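Local coordinates for protein pectate lyase II (Xanthomonas campestris pv. campestris, PDB 2QY1) that probably cleaves pectate by beta-elimination as a secreted polysaccharide lyase of family 1, at residues 116-121 against 159-164; 177-182 against 210-215; 193-198 against 217-222; 221-226 against 242-247; 249-254 against 286-291. The protein carries 2 engineered substitutions. One frame throughout, in Å; residues are numbered along the deposited sequence.

Interaction 1 (116-121 against 159-164)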
# COMPACT_ATOMS: atom_id res chain seq x y z
N ILE A 116 3.98 -4.43 -4.24
CA ILE A 116 3.86 -3.22 -5.03
C ILE A 116 4.77 -2.17 -4.39
O ILE A 116 4.55 -1.75 -3.25
CB ILE A 116 2.40 -2.72 -5.12
CG1 ILE A 116 1.52 -3.76 -5.83
CG2 ILE A 116 2.32 -1.36 -5.83
CD1 ILE A 116 0.01 -3.53 -5.70
N SER A 117 5.81 -1.78 -5.12
CA SER A 117 6.82 -0.88 -4.58
C SER A 117 7.02 0.33 -5.48
O SER A 117 7.25 0.20 -6.68
CB SER A 117 8.15 -1.61 -4.39
OG SER A 117 9.17 -0.71 -3.98
N LEU A 118 6.95 1.51 -4.87
CA LEU A 118 7.19 2.77 -5.56
C LEU A 118 8.43 3.41 -4.95
O LEU A 118 8.51 3.56 -3.73
CB LEU A 118 5.98 3.70 -5.39
CG LEU A 118 4.57 3.11 -5.55
CD1 LEU A 118 3.50 4.15 -5.23
CD2 LEU A 118 4.36 2.52 -6.94
N GLU A 119 9.40 3.78 -5.78
CA GLU A 119 10.66 4.29 -5.24
C GLU A 119 11.33 5.39 -6.05
O GLU A 119 11.57 5.25 -7.25
CB GLU A 119 11.65 3.15 -4.96
CG GLU A 119 11.50 1.93 -5.86
CD GLU A 119 12.24 0.72 -5.34
OE1 GLU A 119 13.45 0.85 -5.05
OE2 GLU A 119 11.61 -0.35 -5.23
N GLY A 120 11.63 6.48 -5.36
CA GLY A 120 12.48 7.52 -5.92
C GLY A 120 13.92 7.07 -5.92
O GLY A 120 14.31 6.20 -5.13
N ASN A 121 14.71 7.65 -6.82
CA ASN A 121 16.16 7.47 -6.82
C ASN A 121 16.84 8.74 -7.34
O ASN A 121 16.19 9.78 -7.45
CB ASN A 121 16.59 6.20 -7.59
CG ASN A 121 16.14 6.19 -9.05
OD1 ASN A 121 16.04 5.12 -9.66
ND2 ASN A 121 15.89 7.36 -9.61
N LYS A 159 11.61 7.36 -0.55
CA LYS A 159 12.53 8.29 -1.22
C LYS A 159 11.83 9.36 -2.06
O LYS A 159 12.32 9.76 -3.12
CB LYS A 159 13.59 7.52 -2.03
CG LYS A 159 14.53 6.66 -1.17
CD LYS A 159 15.59 5.94 -2.00
CE LYS A 159 15.05 4.64 -2.58
NZ LYS A 159 15.89 4.11 -3.70
N GLY A 160 10.69 9.83 -1.58
CA GLY A 160 10.05 11.02 -2.14
C GLY A 160 8.99 10.82 -3.20
O GLY A 160 8.66 11.76 -3.92
N VAL A 161 8.46 9.60 -3.30
CA VAL A 161 7.28 9.35 -4.13
C VAL A 161 6.16 10.26 -3.62
O VAL A 161 5.92 10.32 -2.41
CB VAL A 161 6.85 7.87 -4.08
CG1 VAL A 161 5.59 7.64 -4.91
CG2 VAL A 161 7.97 6.97 -4.57
N HIS A 162 5.50 10.97 -4.52
CA HIS A 162 4.47 11.93 -4.12
C HIS A 162 3.22 11.89 -4.98
O HIS A 162 3.27 11.49 -6.14
CB HIS A 162 5.05 13.35 -4.06
CG HIS A 162 5.56 13.86 -5.37
ND1 HIS A 162 4.81 14.68 -6.19
CD2 HIS A 162 6.74 13.68 -5.99
CE1 HIS A 162 5.52 14.98 -7.27
NE2 HIS A 162 6.69 14.38 -7.17
N HIS A 163 2.10 12.30 -4.39
CA HIS A 163 0.79 12.36 -5.05
C HIS A 163 0.29 11.00 -5.53
O HIS A 163 0.27 10.70 -6.73
CB HIS A 163 0.77 13.44 -6.13
CG HIS A 163 0.88 14.82 -5.58
ND1 HIS A 163 2.09 15.47 -5.44
CD2 HIS A 163 -0.06 15.67 -5.09
CE1 HIS A 163 1.89 16.66 -4.91
NE2 HIS A 163 0.59 16.80 -4.68
N VAL A 164 -0.11 10.20 -4.55
CA VAL A 164 -0.48 8.81 -4.74
C VAL A 164 -1.81 8.53 -4.05
O VAL A 164 -2.05 9.00 -2.94
CB VAL A 164 0.61 7.86 -4.16
CG1 VAL A 164 0.20 6.40 -4.25
CG2 VAL A 164 1.95 8.08 -4.88
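Lys159 reaches along the backbone of Gly120, and its NZ gives a weak hydrogen bond to Gly120 O at 3.0 Å. The Lys159 chain lies over that oxygen from CB outward, and its bend at chi3 (-84°) turns CE and NZ back to it. NZ of Lys159 also lies 4.3 Å from Glu119 OE1, so the charges probably attract without forming a salt bridge. The main partner of Glu119 is elsewhere: its OE2 pairs with Arg89 in a salt bridge. Glu119 OE2 also accepts from Ser117 OG at 2.8 Å, met from above the carboxylate plane. The backbone of Lys159 is satisfied outside the two segments, its N by Asp186 and its O by Lys188. Strand 116-119 belongs to a parallel sheet of the right-handed beta-helix expected for this family. Segment 159-164 leaves the neighbouring strand 155-158, turns a corner at His163 and enters strand 164-174 at Val164. A CA-H...O contact also joins Gly120 CA to Lys159 O at 3.6 Å. The rest is apolar. Val161 CG2 meets Leu118 CB at 3.9 Å, the two side chains crossing at about a right angle. Leu118 CD1 meets Val164 CG1 tip to tip at 4.1 Å, and Ile129 touches both of these residues.

Interaction 2 (177-182 against 210-215). Engineered in segment 210-215: Phe213 (natural residue Arg).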
# COMPACT_ATOMS: atom_id res chain seq x y z
N VAL A 177 2.37 -4.37 6.00
CA VAL A 177 1.39 -3.98 4.97
C VAL A 177 1.86 -2.86 4.04
O VAL A 177 1.88 -3.03 2.82
CB VAL A 177 0.02 -3.62 5.59
CG1 VAL A 177 -0.97 -3.18 4.52
CG2 VAL A 177 -0.53 -4.80 6.36
N ALA A 178 2.21 -1.72 4.62
CA ALA A 178 2.45 -0.52 3.83
C ALA A 178 3.53 0.36 4.44
O ALA A 178 3.37 0.90 5.53
CB ALA A 178 1.15 0.27 3.66
N LEU A 179 4.64 0.50 3.71
CA LEU A 179 5.72 1.38 4.11
C LEU A 179 5.61 2.70 3.36
O LEU A 179 5.28 2.73 2.18
CB LEU A 179 7.08 0.73 3.84
CG LEU A 179 8.36 1.43 4.32
CD1 LEU A 179 8.41 1.53 5.84
CD2 LEU A 179 9.58 0.68 3.81
N ASN A 180 5.89 3.80 4.06
CA ASN A 180 5.92 5.12 3.45
C ASN A 180 7.09 5.91 4.03
O ASN A 180 6.93 6.60 5.03
CB ASN A 180 4.58 5.84 3.66
CG ASN A 180 4.33 6.93 2.63
OD1 ASN A 180 5.23 7.71 2.30
ND2 ASN A 180 3.10 7.01 2.13
N GLY A 181 8.26 5.77 3.41
CA GLY A 181 9.51 6.29 3.96
C GLY A 181 10.27 5.15 4.59
O GLY A 181 9.79 4.52 5.53
N TYR A 182 11.47 4.86 4.08
CA TYR A 182 12.14 3.59 4.37
C TYR A 182 13.02 3.59 5.62
O TYR A 182 13.31 2.53 6.18
CB TYR A 182 12.96 3.11 3.16
CG TYR A 182 14.33 3.74 3.03
CD1 TYR A 182 14.50 4.96 2.38
CD2 TYR A 182 15.45 3.10 3.56
CE1 TYR A 182 15.76 5.54 2.27
CE2 TYR A 182 16.72 3.68 3.46
CZ TYR A 182 16.86 4.90 2.81
OH TYR A 182 18.10 5.48 2.69
N LEU A 210 3.03 2.37 7.88
CA LEU A 210 4.14 2.99 8.59
C LEU A 210 4.48 4.24 7.80
O LEU A 210 4.96 4.15 6.67
CB LEU A 210 5.35 2.05 8.68
CG LEU A 210 6.53 2.39 9.60
CD1 LEU A 210 7.54 1.25 9.60
CD2 LEU A 210 7.23 3.71 9.24
N GLN A 211 4.22 5.41 8.39
CA GLN A 211 4.48 6.67 7.71
C GLN A 211 5.67 7.41 8.33
O GLN A 211 5.68 7.68 9.53
CB GLN A 211 3.24 7.57 7.73
CG GLN A 211 3.42 8.92 7.03
CD GLN A 211 2.26 9.87 7.24
OE1 GLN A 211 1.16 9.46 7.62
NE2 GLN A 211 2.49 11.15 6.97
N ARG A 212 6.66 7.71 7.50
CA ARG A 212 7.77 8.58 7.89
C ARG A 212 7.73 9.84 7.04
O ARG A 212 7.75 9.76 5.81
CB ARG A 212 9.11 7.88 7.68
CG ARG A 212 9.46 6.80 8.68
CD ARG A 212 10.86 6.30 8.36
NE ARG A 212 11.39 5.32 9.31
CZ ARG A 212 11.36 4.00 9.12
NH1 ARG A 212 10.81 3.48 8.04
NH2 ARG A 212 11.89 3.20 10.04
N PHE A 213 7.67 11.00 7.70
CA PHE A 213 7.63 12.32 7.04
C PHE A 213 6.34 12.51 6.22
O PHE A 213 5.48 11.63 6.18
CB PHE A 213 8.85 12.55 6.14
CG PHE A 213 10.18 12.28 6.80
CD1 PHE A 213 10.82 13.26 7.55
CD2 PHE A 213 10.80 11.04 6.65
CE1 PHE A 213 12.05 13.01 8.16
CE2 PHE A 213 12.03 10.78 7.26
CZ PHE A 213 12.65 11.77 8.01
N GLY A 214 6.23 13.67 5.57
CA GLY A 214 5.16 13.93 4.62
C GLY A 214 3.77 14.07 5.21
O GLY A 214 3.60 14.12 6.43
N LEU A 215 2.77 14.14 4.33
CA LEU A 215 1.38 14.25 4.74
C LEU A 215 0.58 13.11 4.15
O LEU A 215 0.81 12.69 3.01
CB LEU A 215 0.78 15.59 4.29
CG LEU A 215 1.48 16.88 4.71
CD1 LEU A 215 0.88 18.07 3.98
CD2 LEU A 215 1.43 17.08 6.22
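Leu179 pairs with Leu210 and Asn180 with Gln211 in parallel register. Three backbone hydrogen bonds hold the pairing. Leu210 N gives to Ala178 O at 2.8 Å, and Leu210 O accepts from Asn180 N, also at 2.8 Å but more bent. The third runs from Arg212 N to Asn180 O at 2.7 Å.

The polar side-chain contact is made by Arg212. Its chain is extended from CG to NE, and this carries the guanidinium beside Gly181. Arg212 NH1 bonds to Gly181 O at 2.9 Å, with the oxygen at the guanidinium edge and in its plane. The NH1 donor is tilted 28° from the Gly181 carbonyl plane. NE forms a salt bridge with Asp184, so two separate groups fix how the guanidinium is turned. On the Gln211 side, Gln211 NE2 bonds to the backbone O of Phe213, an engineered residue, at 3.1 Å, while OE1 accepts from Ser216.

The apolar contact is between the two leucines. They lie side by side and point the same way, with Leu179 CD1 3.9 Å from Leu210 CD1. Leu179 CD1 also sits at the guanidinium edge, 3.8 Å from Arg212 NH1.

The Arg212 side chain is about 4 Å from a phosphate ion, probably from the crystallisation liquor, and Arg234 is close by. Like residues stacked on successive parallel strands are typical of the right-handed parallel beta-helix of pectate lyases.

Interaction 3 (193-198 against 217-222)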
# COMPACT_ATOMS: atom_id res chain seq x y z
N ARG A 193 2.82 12.76 -0.45
CA ARG A 193 1.43 13.15 -0.29
C ARG A 193 0.60 11.95 -0.72
O ARG A 193 0.51 11.65 -1.91
CB ARG A 193 1.10 14.37 -1.17
CG ARG A 193 1.92 15.63 -0.89
CD ARG A 193 1.58 16.25 0.46
NE ARG A 193 2.28 17.52 0.68
CZ ARG A 193 3.48 17.63 1.24
NH1 ARG A 193 4.14 16.56 1.65
NH2 ARG A 193 4.02 18.84 1.40
N THR A 194 0.02 11.26 0.26
CA THR A 194 -0.62 9.97 0.02
C THR A 194 -2.03 9.90 0.60
O THR A 194 -2.25 10.25 1.76
CB THR A 194 0.21 8.81 0.61
OG1 THR A 194 1.61 9.07 0.40
CG2 THR A 194 -0.16 7.48 -0.04
N THR A 195 -2.97 9.43 -0.22
CA THR A 195 -4.31 9.15 0.26
C THR A 195 -4.52 7.63 0.30
O THR A 195 -4.42 6.97 -0.73
CB THR A 195 -5.39 9.81 -0.62
OG1 THR A 195 -5.09 11.21 -0.78
CG2 THR A 195 -6.77 9.65 0.01
N TYR A 196 -4.79 7.11 1.49
CA TYR A 196 -5.18 5.71 1.67
C TYR A 196 -6.67 5.68 1.99
O TYR A 196 -7.08 6.14 3.05
CB TYR A 196 -4.43 5.08 2.85
CG TYR A 196 -2.92 5.01 2.73
CD1 TYR A 196 -2.12 6.06 3.16
CD2 TYR A 196 -2.30 3.87 2.22
CE1 TYR A 196 -0.74 5.99 3.07
CE2 TYR A 196 -0.91 3.79 2.13
CZ TYR A 196 -0.14 4.85 2.55
OH TYR A 196 1.23 4.78 2.46
N HIS A 197 -7.49 5.15 1.09
CA HIS A 197 -8.93 5.06 1.39
C HIS A 197 -9.63 3.80 0.89
O HIS A 197 -9.25 3.23 -0.13
CB HIS A 197 -9.68 6.33 0.97
CG HIS A 197 -9.87 6.47 -0.51
ND1 HIS A 197 -11.01 6.03 -1.15
CD2 HIS A 197 -9.09 7.02 -1.47
CE1 HIS A 197 -10.92 6.29 -2.44
NE2 HIS A 197 -9.76 6.89 -2.66
N HIS A 198 -10.65 3.39 1.64
CA HIS A 198 -11.48 2.22 1.33
C HIS A 198 -10.69 0.92 1.17
O HIS A 198 -11.12 -0.01 0.48
CB HIS A 198 -12.36 2.48 0.10
CG HIS A 198 -13.49 3.43 0.36
ND1 HIS A 198 -13.40 4.78 0.09
CD2 HIS A 198 -14.74 3.23 0.86
CE1 HIS A 198 -14.54 5.37 0.41
NE2 HIS A 198 -15.37 4.45 0.88
N HIS A 217 -3.60 11.23 4.08
CA HIS A 217 -5.02 11.24 4.40
C HIS A 217 -5.48 9.79 4.38
O HIS A 217 -5.49 9.14 3.33
CB HIS A 217 -5.77 12.10 3.38
CG HIS A 217 -7.23 12.28 3.69
ND1 HIS A 217 -8.16 12.58 2.72
CD2 HIS A 217 -7.91 12.22 4.86
CE1 HIS A 217 -9.35 12.70 3.28
NE2 HIS A 217 -9.23 12.48 4.58
N ILE A 218 -5.83 9.29 5.56
CA ILE A 218 -6.21 7.89 5.75
C ILE A 218 -7.68 7.85 6.17
O ILE A 218 -8.00 8.13 7.32
CB ILE A 218 -5.28 7.21 6.81
CG1 ILE A 218 -3.82 7.27 6.36
CG2 ILE A 218 -5.71 5.76 7.08
CD1 ILE A 218 -2.80 7.12 7.49
N TYR A 219 -8.56 7.52 5.23
CA TYR A 219 -10.01 7.58 5.50
C TYR A 219 -10.79 6.40 4.93
O TYR A 219 -10.40 5.83 3.91
CB TYR A 219 -10.62 8.92 5.04
CG TYR A 219 -10.88 9.07 3.54
CD1 TYR A 219 -12.11 8.70 2.99
CD2 TYR A 219 -9.91 9.61 2.70
CE1 TYR A 219 -12.35 8.84 1.62
CE2 TYR A 219 -10.15 9.76 1.33
CZ TYR A 219 -11.37 9.37 0.80
OH TYR A 219 -11.60 9.52 -0.55
N ASN A 220 -11.89 6.04 5.60
CA ASN A 220 -12.79 4.97 5.14
C ASN A 220 -12.13 3.60 4.95
O ASN A 220 -12.59 2.79 4.14
CB ASN A 220 -13.54 5.37 3.87
CG ASN A 220 -14.60 6.43 4.10
OD1 ASN A 220 -15.01 6.69 5.24
ND2 ASN A 220 -15.05 7.05 3.02
N ASN A 221 -11.05 3.35 5.69
CA ASN A 221 -10.40 2.04 5.70
C ASN A 221 -10.96 1.16 6.81
O ASN A 221 -11.36 1.65 7.87
CB ASN A 221 -8.89 2.17 5.86
CG ASN A 221 -8.26 3.05 4.79
OD1 ASN A 221 -8.13 2.64 3.64
ND2 ASN A 221 -7.87 4.26 5.18
N TYR A 222 -10.99 -0.15 6.56
CA TYR A 222 -11.46 -1.12 7.55
C TYR A 222 -10.29 -1.94 8.07
O TYR A 222 -9.57 -2.57 7.29
CB TYR A 222 -12.56 -2.00 6.94
CG TYR A 222 -12.96 -3.21 7.77
CD1 TYR A 222 -13.44 -3.06 9.08
CD2 TYR A 222 -12.87 -4.50 7.25
CE1 TYR A 222 -13.80 -4.16 9.84
CE2 TYR A 222 -13.24 -5.61 8.01
CZ TYR A 222 -13.71 -5.43 9.30
OH TYR A 222 -14.07 -6.53 10.06
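His197 and Tyr219 lie side by side with ring planes only 5° apart, but the rings are slid so far that they barely overlap. His197 CB sits over the centre of the Tyr219 ring, 3.5 Å from its centroid, in a CH-pi contact. In turn, Tyr219 OH lies over the centre of one His197 face. Both residues place CG between the backbone N and the carbonyl carbon (chi1 74° and 79°), which gives the two rings the same lean. At the His197 edge, His197 ND1 meets His198 ND1 at 3.0 Å in a hydrogen bond whose donor is not settled. One face of His198 carries Asn220 CB, 3.6 Å from the ring centroid, and Tyr168 also stacks with His198. A face of His217 is met by CD2 of Tyr219.

Strands 193-197 and 217-219 run parallel, as neighbours in the parallel beta-helix. Their main-chain bonds include Tyr196 N to His217 O at 2.8 Å. Tyr219 N gives to Tyr196 O at 3.0 Å, nearly in line with the C=O bond. The side chain of Asn221 adds a bond: its ND2 gives to Tyr196 O at 2.9 Å from above the carbonyl plane.

Tyr196 O is therefore gripped by two donors. The Asn221 OD1 accepts from Asn199 N, so one buried amide bonds to backbone on both of its ends where the chain turns.

Interaction 4 (221-226 against 242-247)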
# COMPACT_ATOMS: atom_id res chain seq x y z
N ASN A 221 -11.05 3.35 5.69
CA ASN A 221 -10.40 2.04 5.70
C ASN A 221 -10.96 1.16 6.81
O ASN A 221 -11.36 1.65 7.87
CB ASN A 221 -8.89 2.17 5.86
CG ASN A 221 -8.26 3.05 4.79
OD1 ASN A 221 -8.13 2.64 3.64
ND2 ASN A 221 -7.87 4.26 5.18
N TYR A 222 -10.99 -0.15 6.56
CA TYR A 222 -11.46 -1.12 7.55
C TYR A 222 -10.29 -1.94 8.07
O TYR A 222 -9.57 -2.57 7.29
CB TYR A 222 -12.56 -2.00 6.94
CG TYR A 222 -12.96 -3.21 7.77
CD1 TYR A 222 -13.44 -3.06 9.08
CD2 TYR A 222 -12.87 -4.50 7.25
CE1 TYR A 222 -13.80 -4.16 9.84
CE2 TYR A 222 -13.24 -5.61 8.01
CZ TYR A 222 -13.71 -5.43 9.30
OH TYR A 222 -14.07 -6.53 10.06
N PHE A 223 -10.12 -1.92 9.39
CA PHE A 223 -9.06 -2.66 10.07
C PHE A 223 -9.69 -3.76 10.91
O PHE A 223 -10.63 -3.50 11.66
CB PHE A 223 -8.25 -1.73 11.00
CG PHE A 223 -7.58 -0.58 10.31
CD1 PHE A 223 -6.19 -0.56 10.17
CD2 PHE A 223 -8.31 0.50 9.83
CE1 PHE A 223 -5.55 0.52 9.55
CE2 PHE A 223 -7.68 1.58 9.20
CZ PHE A 223 -6.30 1.59 9.06
N ASN A 224 -9.18 -4.97 10.78
CA ASN A 224 -9.63 -6.09 11.59
C ASN A 224 -8.52 -7.11 11.78
O ASN A 224 -7.89 -7.53 10.81
CB ASN A 224 -10.86 -6.77 10.97
CG ASN A 224 -11.47 -7.84 11.86
OD1 ASN A 224 -11.82 -8.92 11.40
ND2 ASN A 224 -11.60 -7.53 13.15
N ASN A 225 -8.28 -7.49 13.03
CA ASN A 225 -7.21 -8.42 13.39
C ASN A 225 -5.83 -7.92 12.95
O ASN A 225 -5.12 -8.56 12.16
CB ASN A 225 -7.52 -9.84 12.89
CG ASN A 225 -8.71 -10.46 13.61
OD1 ASN A 225 -9.66 -10.94 12.98
ND2 ASN A 225 -8.67 -10.44 14.94
N VAL A 226 -5.48 -6.75 13.46
CA VAL A 226 -4.17 -6.14 13.27
C VAL A 226 -3.46 -6.28 14.61
O VAL A 226 -3.86 -5.66 15.60
CB VAL A 226 -4.28 -4.66 12.84
CG1 VAL A 226 -2.92 -4.08 12.52
CG2 VAL A 226 -5.23 -4.52 11.64
N GLU A 242 -9.50 9.79 9.24
CA GLU A 242 -10.91 10.19 9.17
C GLU A 242 -11.84 9.03 8.81
O GLU A 242 -11.58 8.29 7.86
CB GLU A 242 -11.06 11.31 8.14
CG GLU A 242 -12.46 11.87 7.98
CD GLU A 242 -12.57 12.93 6.88
OE1 GLU A 242 -13.68 13.47 6.71
OE2 GLU A 242 -11.56 13.21 6.20
N SER A 243 -12.92 8.87 9.58
CA SER A 243 -14.00 7.93 9.26
C SER A 243 -13.56 6.51 8.89
O SER A 243 -14.12 5.88 7.98
CB SER A 243 -14.89 8.51 8.15
OG SER A 243 -15.56 9.68 8.59
N ASN A 244 -12.56 6.00 9.60
CA ASN A 244 -12.16 4.61 9.46
C ASN A 244 -13.00 3.72 10.38
O ASN A 244 -13.72 4.22 11.25
CB ASN A 244 -10.66 4.44 9.77
CG ASN A 244 -9.77 5.32 8.90
OD1 ASN A 244 -9.35 6.40 9.32
ND2 ASN A 244 -9.50 4.88 7.68
N TYR A 245 -12.91 2.41 10.18
CA TYR A 245 -13.59 1.43 11.02
C TYR A 245 -12.52 0.54 11.64
O TYR A 245 -11.89 -0.25 10.94
CB TYR A 245 -14.56 0.61 10.17
CG TYR A 245 -15.59 -0.21 10.93
CD1 TYR A 245 -16.94 0.15 10.91
CD2 TYR A 245 -15.22 -1.34 11.65
CE1 TYR A 245 -17.89 -0.60 11.59
CE2 TYR A 245 -16.17 -2.10 12.34
CZ TYR A 245 -17.50 -1.72 12.30
OH TYR A 245 -18.44 -2.46 12.98
N PHE A 246 -12.32 0.68 12.96
CA PHE A 246 -11.32 -0.09 13.69
C PHE A 246 -11.98 -1.15 14.57
O PHE A 246 -12.92 -0.84 15.32
CB PHE A 246 -10.48 0.82 14.59
CG PHE A 246 -9.67 1.85 13.85
CD1 PHE A 246 -10.13 3.15 13.73
CD2 PHE A 246 -8.42 1.53 13.31
CE1 PHE A 246 -9.39 4.12 13.07
CE2 PHE A 246 -7.67 2.49 12.65
CZ PHE A 246 -8.15 3.79 12.53
N GLU A 247 -11.49 -2.39 14.50
CA GLU A 247 -11.86 -3.44 15.46
C GLU A 247 -10.79 -4.52 15.52
O GLU A 247 -10.05 -4.72 14.55
CB GLU A 247 -13.24 -4.05 15.14
CG GLU A 247 -13.35 -4.74 13.79
CD GLU A 247 -14.71 -5.38 13.57
OE1 GLU A 247 -15.52 -5.41 14.51
OE2 GLU A 247 -14.96 -5.86 12.44
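Tyr222 OH gives a short hydrogen bond of 2.6 Å to Glu247 OE2. Glu247 OE2 accepts with its anti lone pair, the one away from the other carboxylate oxygen. OE2 lies in the plane of the Tyr222 ring, at its edge. Lys315 of helix 314-321 forms a salt bridge with the same oxygen, which probably favours the charged carboxylate. CG of Glu247 stands between the backbone N and the carbonyl carbon (chi1 62°), and the rest of the chain extends toward the hydroxyl.

Main-chain bonds run from Tyr245 N to Asn221 O and from Phe223 N to Tyr245 O, both 2.9 Å and nearly straight. They join parallel strands 222-224 and 245-247, neighbours along the beta-helix, with like residues in register: Tyr222 beside Tyr245, Phe223 beside Phe246. The phenylalanine rings form an offset stack, centroids 4.6 Å apart and planes at 24°. Phe246 CE2 lies over the rim of one Phe223 face. The tyrosine rings meet obliquely, with Tyr222 CD1 3.6 Å from Tyr245 CD2.

Interaction 5 (249-254 against 286-291)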
# COMPACT_ATOMS: atom_id res chain seq x y z
N ILE A 249 -7.84 -4.68 17.00
CA ILE A 249 -6.60 -4.05 16.57
C ILE A 249 -5.79 -3.58 17.77
O ILE A 249 -6.33 -2.97 18.70
CB ILE A 249 -6.85 -2.89 15.53
CG1 ILE A 249 -5.55 -2.18 15.16
CG2 ILE A 249 -7.90 -1.91 16.05
CD1 ILE A 249 -5.60 -1.40 13.84
N LYS A 250 -4.49 -3.89 17.76
CA LYS A 250 -3.57 -3.42 18.77
C LYS A 250 -2.86 -2.17 18.25
O LYS A 250 -2.47 -2.13 17.08
CB LYS A 250 -2.55 -4.50 19.14
CG LYS A 250 -1.66 -4.15 20.31
CD LYS A 250 -0.79 -5.32 20.73
CE LYS A 250 0.04 -4.97 21.95
NZ LYS A 250 0.65 -6.19 22.56
N ASN A 251 -2.71 -1.17 19.12
CA ASN A 251 -2.12 0.13 18.76
C ASN A 251 -2.61 0.66 17.40
O ASN A 251 -1.81 0.84 16.48
CB ASN A 251 -0.59 0.05 18.78
CG ASN A 251 -0.05 -0.55 20.06
OD1 ASN A 251 0.63 -1.58 20.04
ND2 ASN A 251 -0.34 0.10 21.18
N PRO A 252 -3.94 0.91 17.27
CA PRO A 252 -4.50 1.32 15.99
C PRO A 252 -3.93 2.63 15.45
O PRO A 252 -3.73 2.76 14.24
CB PRO A 252 -6.00 1.47 16.28
CG PRO A 252 -6.10 1.61 17.76
CD PRO A 252 -4.98 0.80 18.32
N VAL A 253 -3.68 3.58 16.34
CA VAL A 253 -3.05 4.84 15.98
C VAL A 253 -1.92 5.10 16.97
O VAL A 253 -2.15 5.26 18.17
CB VAL A 253 -4.06 6.02 15.98
CG1 VAL A 253 -3.36 7.34 15.68
CG2 VAL A 253 -5.17 5.78 14.96
N THR A 254 -0.70 5.12 16.46
CA THR A 254 0.48 5.23 17.31
C THR A 254 1.63 5.95 16.61
O THR A 254 1.60 6.17 15.40
CB THR A 254 0.96 3.83 17.82
OG1 THR A 254 2.05 3.98 18.73
CG2 THR A 254 1.38 2.93 16.65
N TYR A 286 7.51 7.66 22.29
CA TYR A 286 6.32 7.09 21.65
C TYR A 286 5.03 7.80 22.07
O TYR A 286 5.01 8.55 23.04
CB TYR A 286 6.22 5.58 21.95
CG TYR A 286 5.58 5.25 23.28
CD1 TYR A 286 6.32 5.26 24.46
CD2 TYR A 286 4.23 4.90 23.36
CE1 TYR A 286 5.74 4.95 25.69
CE2 TYR A 286 3.63 4.59 24.58
CZ TYR A 286 4.39 4.62 25.74
OH TYR A 286 3.80 4.31 26.94
N ALA A 287 3.96 7.53 21.32
CA ALA A 287 2.63 8.01 21.66
C ALA A 287 1.57 7.00 21.23
O ALA A 287 1.68 6.38 20.16
CB ALA A 287 2.36 9.36 21.01
N ASN A 288 0.56 6.82 22.07
CA ASN A 288 -0.61 6.00 21.76
C ASN A 288 -1.88 6.85 21.85
O ASN A 288 -2.11 7.52 22.85
CB ASN A 288 -0.72 4.82 22.73
CG ASN A 288 0.26 3.69 22.42
OD1 ASN A 288 0.79 3.59 21.31
ND2 ASN A 288 0.50 2.84 23.41
N ALA A 289 -2.69 6.82 20.79
CA ALA A 289 -3.95 7.57 20.75
C ALA A 289 -5.05 6.85 21.52
O ALA A 289 -6.12 6.55 20.97
CB ALA A 289 -4.36 7.83 19.31
N THR A 290 -4.80 6.59 22.81
CA THR A 290 -5.69 5.79 23.65
C THR A 290 -7.08 6.40 23.79
O THR A 290 -8.08 5.69 23.88
CB THR A 290 -5.06 5.54 25.05
OG1 THR A 290 -3.75 4.98 24.88
CG2 THR A 290 -5.90 4.58 25.88
N ASN A 291 -7.14 7.73 23.79
CA ASN A 291 -8.41 8.45 23.93
C ASN A 291 -8.90 9.07 22.62
O ASN A 291 -9.90 9.80 22.61
CB ASN A 291 -8.31 9.49 25.04
CG ASN A 291 -8.11 8.86 26.40
OD1 ASN A 291 -9.02 8.22 26.93
ND2 ASN A 291 -6.93 9.02 26.96
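Chi1 of Thr254 (-176°) sets OG1 opposite the main-chain N, and Asn288 swings CG anti to its carbonyl carbon (chi1 -77°). These torsions bring the hydroxyl and the amide oxygen together, with the side chains side by side and pointing the same way. The residues form an antiparallel non-hydrogen-bonded pair. Strand 287-288 thus runs against strand 245-255, whose other strand neighbours along the beta-helix are parallel.

Thr254 OG1 is 2.9 Å from Asn288 OD1 and 2.8 Å from Ala287 O. It has a single proton for these two acceptors, and which one receives it is not settled. Arg256 donates to both side chains, through NE to OG1 and NH2 to OD1. Asn288 ND2 is used by Gly278 O.

Ala289 is the centre of an inverse gamma turn, and its N gives a nearly straight hydrogen bond of 3.1 Å to Val253 O. Trp264 touches Val253, Ala287 and Ala289. The methyl CB of Ala289 rests 3.8 Å from Val253 CG1.

The five contacts are spread along the beta-helix; interactions 1 and 5 have centres about 26 Å apart. Interaction 1 meets interaction 3 through backbone: Val164 O and Thr195 N are 2.9 Å apart, a probable hydrogen bond. It meets interaction 2 where Lys159 CG packs on Tyr182 CE1. Interactions 2 and 3 lie on successive strands and alternate along the chain. Interactions 3 and 4 share Asn221 and Tyr222, and His217 NE2 probably bonds to Glu242 OE2 at 2.9 Å. Strand 245-255 carries both interactions 4 and 5, where Phe223 and Val226 pack on Ile249. The phosphate ion, probably from the crystallisation liquor, lies near Arg212 of interaction 2.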